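Local coordinates for protein aromatic amino acid aminotransferase I (Candida albicans WO-1, PDB 6HNU) that probably transfers the amino group of aromatic amino acids to 2-oxoglutarate, using pyridoxal 5'-phosphate as cofactor, in the manner of class-one aminotransferases, at residues 421-426 against 486-491; 460-465 against 479-484. One frame throughout, in Å; residues are numbered along the deposited sequence.

Contact 1: 421-426 against 486-491; sequences HEQAIK and RAEFGL
The backbones come nearest at Gln423 and Glu488, whose CA atoms lie 7.2 Å apart, bringing the last turns of helix 413-426 beside the C-terminal end of helix 471-489. The second helix finishes there in a Schellman motif: Gly490 takes a positive phi, and Leu491 N returns a bond to Arg486 O. Across the gap the work falls to one polar pair and one methyl. Gln423 holds CG anti to its own N (chi1 -177°) and then bends at chi2, which lays the amide against the other helix. From there Gln423 NE2 donates to Glu488 OE2 at 2.8 Å, along a fairly straight path (161° at the hydrogen). The acceptor lies close to the amide plane and offers the lone pair anti to its other oxygen; the two flat groups are turned 32° apart. Behind this bond the aliphatic parts also touch, with Gln423 CB 3.7 Å from Glu488 CG, while Ala487 CB rests 3.9 Å from Gln423 CD. Each polar group has a second partner, since Gln423 OE1 accepts from Gln427 NE2 and Glu488 OE1 is bonded to His403 NE2. Amide and carboxylate are thus fixed at both ends, which restrains their rotation, and a neutral donor together with the nearby histidine would be expected to help stabilise the carboxylate as an anion at this surface seam.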
loop_
_atom_site.group_PDB
_atom_site.type_symbol
_atom_site.label_atom_id
_atom_site.label_comp_id
_atom_site.label_asym_id
_atom_site.label_seq_id
_atom_site.Cartn_x
_atom_site.Cartn_y
_atom_site.Cartn_z
ATOM N N HIS B 421 -8.735 -8.694 -34.751
ATOM C CA HIS B 421 -8.540 -7.493 -33.881
ATOM C C HIS B 421 -8.483 -6.227 -34.733
ATOM O O HIS B 421 -9.237 -5.297 -34.435
ATOM C CB HIS B 421 -7.276 -7.629 -33.021
ATOM C CG HIS B 421 -7.059 -6.563 -32.000
ATOM N ND1 HIS B 421 -8.005 -6.259 -31.044
ATOM C CD2 HIS B 421 -5.960 -5.826 -31.705
ATOM C CE1 HIS B 421 -7.514 -5.325 -30.248
ATOM N NE2 HIS B 421 -6.263 -5.056 -30.619
ATOM N N GLU B 422 -7.653 -6.206 -35.780
ATOM C CA GLU B 422 -7.533 -5.027 -36.685
ATOM C C GLU B 422 -8.892 -4.732 -37.345
ATOM O O GLU B 422 -9.312 -3.551 -37.382
ATOM C CB GLU B 422 -6.423 -5.277 -37.721
ATOM C CG GLU B 422 -5.017 -5.383 -37.122
ATOM C CD GLU B 422 -3.962 -5.920 -38.087
ATOM O OE1 GLU B 422 -4.246 -5.893 -39.319
ATOM O OE2 GLU B 422 -2.858 -6.358 -37.618
ATOM N N GLN B 423 -9.579 -5.771 -37.825
ATOM C CA GLN B 423 -10.888 -5.626 -38.523
ATOM C C GLN B 423 -11.943 -5.064 -37.547
ATOM O O GLN B 423 -12.632 -4.112 -37.913
ATOM C CB GLN B 423 -11.325 -6.955 -39.142
ATOM C CG GLN B 423 -12.629 -6.833 -39.932
ATOM C CD GLN B 423 -12.472 -6.133 -41.261
ATOM O OE1 GLN B 423 -13.215 -5.221 -41.593
ATOM N NE2 GLN B 423 -11.489 -6.561 -42.042
ATOM N N ALA B 424 -12.057 -5.630 -36.346
ATOM C CA ALA B 424 -12.924 -5.116 -35.254
ATOM C C ALA B 424 -12.699 -3.616 -35.093
ATOM O O ALA B 424 -13.702 -2.862 -35.098
ATOM C CB ALA B 424 -12.626 -5.854 -33.959
ATOM N N ILE B 425 -11.445 -3.196 -34.930
ATOM C CA ILE B 425 -11.108 -1.767 -34.699
ATOM C C ILE B 425 -11.581 -0.962 -35.917
ATOM O O ILE B 425 -12.229 0.074 -35.731
ATOM C CB ILE B 425 -9.607 -1.568 -34.400
ATOM C CG1 ILE B 425 -9.257 -2.026 -32.983
ATOM C CG2 ILE B 425 -9.211 -0.119 -34.598
ATOM C CD1 ILE B 425 -7.856 -2.535 -32.835
ATOM N N LYS B 426 -11.305 -1.450 -37.123
ATOM C CA LYS B 426 -11.775 -0.780 -38.364
ATOM C C LYS B 426 -13.325 -0.700 -38.361
ATOM O O LYS B 426 -13.851 0.292 -38.818
ATOM C CB LYS B 426 -11.207 -1.515 -39.576
ATOM C CG LYS B 426 -11.537 -0.889 -40.926
ATOM C CD LYS B 426 -11.206 -1.770 -42.106
ATOM C CE LYS B 426 -11.680 -1.196 -43.429
ATOM N NZ LYS B 426 -12.190 -2.270 -44.308
ATOM N N ARG B 486 -17.468 -11.643 -39.746
ATOM C CA ARG B 486 -18.073 -11.997 -41.070
ATOM C C ARG B 486 -17.125 -11.536 -42.202
ATOM O O ARG B 486 -16.820 -12.364 -43.082
ATOM C CB ARG B 486 -19.502 -11.437 -41.188
ATOM C CG ARG B 486 -20.556 -12.494 -41.528
ATOM C CD ARG B 486 -22.004 -12.184 -41.136
ATOM N NE ARG B 486 -22.170 -10.745 -41.060
ATOM C CZ ARG B 486 -22.581 -10.066 -39.988
ATOM N NH1 ARG B 486 -22.960 -10.705 -38.885
ATOM N NH2 ARG B 486 -22.659 -8.743 -40.053
ATOM N N ALA B 487 -16.647 -10.295 -42.177
ATOM C CA ALA B 487 -15.643 -9.802 -43.145
ATOM C C ALA B 487 -14.400 -10.701 -43.149
ATOM O O ALA B 487 -13.965 -11.086 -44.246
ATOM C CB ALA B 487 -15.276 -8.372 -42.879
ATOM N N GLU B 488 -13.800 -11.031 -42.006
ATOM C CA GLU B 488 -12.494 -11.750 -42.016
ATOM C C GLU B 488 -12.646 -13.182 -42.506
ATOM O O GLU B 488 -11.674 -13.705 -43.138
ATOM C CB GLU B 488 -11.824 -11.715 -40.640
ATOM C CG GLU B 488 -11.135 -10.395 -40.384
ATOM C CD GLU B 488 -10.024 -10.050 -41.370
ATOM O OE1 GLU B 488 -9.212 -10.935 -41.685
ATOM O OE2 GLU B 488 -9.938 -8.886 -41.743
ATOM N N PHE B 489 -13.780 -13.833 -42.209
ATOM C CA PHE B 489 -13.966 -15.285 -42.454
ATOM C C PHE B 489 -14.726 -15.530 -43.766
ATOM O O PHE B 489 -14.988 -16.719 -44.066
ATOM C CB PHE B 489 -14.659 -15.917 -41.250
ATOM C CG PHE B 489 -13.730 -16.142 -40.085
ATOM C CD1 PHE B 489 -13.473 -15.129 -39.172
ATOM C CD2 PHE B 489 -13.111 -17.364 -39.904
ATOM C CE1 PHE B 489 -12.617 -15.358 -38.107
ATOM C CE2 PHE B 489 -12.264 -17.597 -38.837
ATOM C CZ PHE B 489 -11.983 -16.574 -37.962
ATOM N N GLY B 490 -15.037 -14.454 -44.490
ATOM C CA GLY B 490 -15.769 -14.436 -45.777
ATOM C C GLY B 490 -17.136 -15.098 -45.692
ATOM O O GLY B 490 -17.359 -16.065 -46.455
ATOM N N LEU B 491 -18.017 -14.613 -44.806
ATOM C CA LEU B 491 -19.342 -15.234 -44.528
ATOM C C LEU B 491 -20.470 -14.265 -44.893
ATOM O O LEU B 491 -20.163 -13.126 -45.250
ATOM C CB LEU B 491 -19.396 -15.614 -43.046
ATOM C CG LEU B 491 -18.382 -16.663 -42.600
ATOM C CD1 LEU B 491 -18.569 -16.985 -41.130
ATOM C CD2 LEU B 491 -18.493 -17.930 -43.432
#

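Contact 2: 460-465 against 479-484; sequences IFFRGT and EKFGKA
Phe462 and Phe481 meet in a T-shaped (edge-to-face) stack, the helix residue supplying the edge and the strand residue the face. The ring centroids are 5.5 Å apart and the planes make an angle of 65°, so the T leans instead of standing square. Phe481 CZ leads the approach, coming within 3.9 Å of Phe462 CD1 and 4.0 Å of Phe462 CG; the neighbouring Phe481 CE1 stands over the same face, 4.3 Å above the plane of the Phe462 ring and away from its centre. The edge of Phe481 therefore lies over the CG-CD1 side of the Phe462 ring. That reach follows from the first torsion of Phe481, which sets CG anti to the backbone N (chi1 -173°) and sends the ring across a wide gap: the CA atoms of the pair are 10.3 Å apart. Apolar side chains adjoin the rings: Leu431 of strand 429-433 touches both, and Val420 of helix 413-426 and Pro433 add to the surroundings of Phe462. The strand itself is held in its sheet by backbone bonds to both neighbours, Phe462 pairing with Val396 and Arg463 with Ala432. Next along the strand, Arg463 NH1 bonds OD1 of Asn218, a cofactor-binding residue, and NH2 bonds the carbonyl of Gly44 of the second subunit. Helices 413-426 and 471-489 form a helical layer on an antiparallel sheet, a two-layer sandwich consistent with the small domain of a fold-type I aminotransferase.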
loop_
_atom_site.group_PDB
_atom_site.type_symbol
_atom_site.label_atom_id
_atom_site.label_comp_id
_atom_site.label_asym_id
_atom_site.label_seq_id
_atom_site.Cartn_x
_atom_site.Cartn_y
_atom_site.Cartn_z
ATOM N N ILE B 460 -8.942 -19.484 -31.010
ATOM C CA ILE B 460 -8.493 -18.177 -30.466
ATOM C C ILE B 460 -9.716 -17.632 -29.749
ATOM O O ILE B 460 -10.815 -18.241 -29.922
ATOM C CB ILE B 460 -8.005 -17.237 -31.583
ATOM C CG1 ILE B 460 -9.068 -16.982 -32.654
ATOM C CG2 ILE B 460 -6.727 -17.797 -32.175
ATOM C CD1 ILE B 460 -8.747 -15.865 -33.610
ATOM N N PHE B 461 -9.540 -16.605 -28.939
ATOM C CA PHE B 461 -10.692 -15.914 -28.343
ATOM C C PHE B 461 -10.372 -14.456 -28.111
ATOM O O PHE B 461 -9.197 -14.076 -28.116
ATOM C CB PHE B 461 -11.121 -16.642 -27.070
ATOM C CG PHE B 461 -10.232 -16.448 -25.867
ATOM C CD1 PHE B 461 -9.063 -17.177 -25.753
ATOM C CD2 PHE B 461 -10.615 -15.600 -24.828
ATOM C CE1 PHE B 461 -8.265 -17.077 -24.618
ATOM C CE2 PHE B 461 -9.792 -15.462 -23.707
ATOM C CZ PHE B 461 -8.628 -16.216 -23.607
ATOM N N PHE B 462 -11.447 -13.706 -27.873
ATOM C CA PHE B 462 -11.449 -12.312 -27.454
ATOM C C PHE B 462 -12.212 -12.209 -26.137
ATOM O O PHE B 462 -13.226 -12.901 -25.955
ATOM C CB PHE B 462 -12.094 -11.423 -28.506
ATOM C CG PHE B 462 -11.221 -11.276 -29.719
ATOM C CD1 PHE B 462 -11.154 -12.284 -30.660
ATOM C CD2 PHE B 462 -10.368 -10.191 -29.845
ATOM C CE1 PHE B 462 -10.318 -12.156 -31.759
ATOM C CE2 PHE B 462 -9.531 -10.071 -30.947
ATOM C CZ PHE B 462 -9.510 -11.061 -31.890
ATOM N N ARG B 463 -11.697 -11.333 -25.284
ATOM C CA ARG B 463 -12.345 -10.925 -24.017
ATOM C C ARG B 463 -13.049 -9.593 -24.221
ATOM O O ARG B 463 -12.429 -8.621 -24.664
ATOM C CB ARG B 463 -11.332 -10.812 -22.879
ATOM C CG ARG B 463 -12.002 -10.559 -21.536
ATOM C CD ARG B 463 -11.034 -10.057 -20.501
ATOM N NE ARG B 463 -10.712 -8.662 -20.666
ATOM C CZ ARG B 463 -9.866 -7.998 -19.930
ATOM N NH1 ARG B 463 -9.249 -8.609 -18.927
ATOM N NH2 ARG B 463 -9.664 -6.715 -20.187
ATOM N N GLY B 464 -14.298 -9.543 -23.783
ATOM C CA GLY B 464 -15.119 -8.341 -23.720
ATOM C C GLY B 464 -15.640 -8.198 -22.304
ATOM O O GLY B 464 -15.642 -9.212 -21.587
ATOM N N THR B 465 -15.999 -6.985 -21.947
ATOM C CA THR B 465 -16.713 -6.636 -20.694
ATOM C C THR B 465 -18.092 -6.065 -21.045
ATOM O O THR B 465 -18.193 -5.296 -22.005
ATOM C CB THR B 465 -15.934 -5.648 -19.815
ATOM O OG1 THR B 465 -16.784 -5.347 -18.694
ATOM C CG2 THR B 465 -15.525 -4.351 -20.473
ATOM N N GLU B 479 -22.470 -5.893 -32.534
ATOM C CA GLU B 479 -22.935 -5.952 -33.946
ATOM C C GLU B 479 -21.714 -5.665 -34.827
ATOM O O GLU B 479 -21.459 -6.448 -35.727
ATOM C CB GLU B 479 -24.093 -4.987 -34.210
ATOM C CG GLU B 479 -24.417 -4.857 -35.692
ATOM C CD GLU B 479 -25.813 -4.347 -36.006
ATOM O OE1 GLU B 479 -26.202 -3.303 -35.442
ATOM O OE2 GLU B 479 -26.502 -4.999 -36.822
ATOM N N LYS B 480 -20.958 -4.619 -34.507
ATOM C CA LYS B 480 -19.728 -4.262 -35.254
ATOM C C LYS B 480 -18.733 -5.426 -35.176
ATOM O O LYS B 480 -18.051 -5.657 -36.188
ATOM C CB LYS B 480 -19.195 -2.901 -34.799
ATOM C CG LYS B 480 -20.073 -1.728 -35.194
ATOM C CD LYS B 480 -19.634 -0.379 -34.662
ATOM C CE LYS B 480 -20.489 0.742 -35.225
ATOM N NZ LYS B 480 -20.321 2.010 -34.474
ATOM N N PHE B 481 -18.695 -6.192 -34.074
ATOM C CA PHE B 481 -17.738 -7.311 -33.898
ATOM C C PHE B 481 -18.176 -8.476 -34.782
ATOM O O PHE B 481 -17.333 -9.124 -35.423
ATOM C CB PHE B 481 -17.626 -7.761 -32.439
ATOM C CG PHE B 481 -16.535 -8.768 -32.217
ATOM C CD1 PHE B 481 -15.201 -8.392 -32.241
ATOM C CD2 PHE B 481 -16.827 -10.108 -32.062
ATOM C CE1 PHE B 481 -14.196 -9.329 -32.057
ATOM C CE2 PHE B 481 -15.819 -11.045 -31.898
ATOM C CZ PHE B 481 -14.509 -10.652 -31.897
ATOM N N GLY B 482 -19.474 -8.753 -34.798
ATOM C CA GLY B 482 -20.064 -9.754 -35.701
ATOM C C GLY B 482 -19.688 -9.457 -37.155
ATOM O O GLY B 482 -19.266 -10.404 -37.843
ATOM N N LYS B 483 -19.805 -8.205 -37.585
ATOM C CA LYS B 483 -19.451 -7.761 -38.970
ATOM C C LYS B 483 -17.974 -8.061 -39.242
ATOM O O LYS B 483 -17.635 -8.510 -40.358
ATOM C CB LYS B 483 -19.526 -6.247 -39.157
ATOM C CG LYS B 483 -20.891 -5.623 -39.361
ATOM C CD LYS B 483 -20.767 -4.267 -40.046
ATOM C CE LYS B 483 -21.560 -3.169 -39.375
ATOM N NZ LYS B 483 -23.016 -3.294 -39.641
ATOM N N ALA B 484 -17.115 -7.741 -38.266
ATOM C CA ALA B 484 -15.654 -7.889 -38.386
ATOM C C ALA B 484 -15.336 -9.372 -38.564
ATOM O O ALA B 484 -14.515 -9.711 -39.472
ATOM C CB ALA B 484 -14.969 -7.251 -37.194
#

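Following the chain from its N terminus, helix 413-426 comes first and contributes 421-426; strands 429-433 and 459-465 follow, the latter carrying 460-465, and helix 471-489 then supplies 479-484 and finally 486-491. Contact 1 closes the longer loop, with 59 residues between its segments, and contact 2 closes a shorter one of 13 residues wholly within it. Their centres are 9 Å apart and they share helix 471-489, which thereby leans on a neighbouring helix near its end and on the sheet two turns earlier. The two also touch directly: Ala424 N lies 3.4 Å from Ala484 CB, joining the helices, and His421 N lies 3.8 Å from Phe462 CZ, bringing in the sheet.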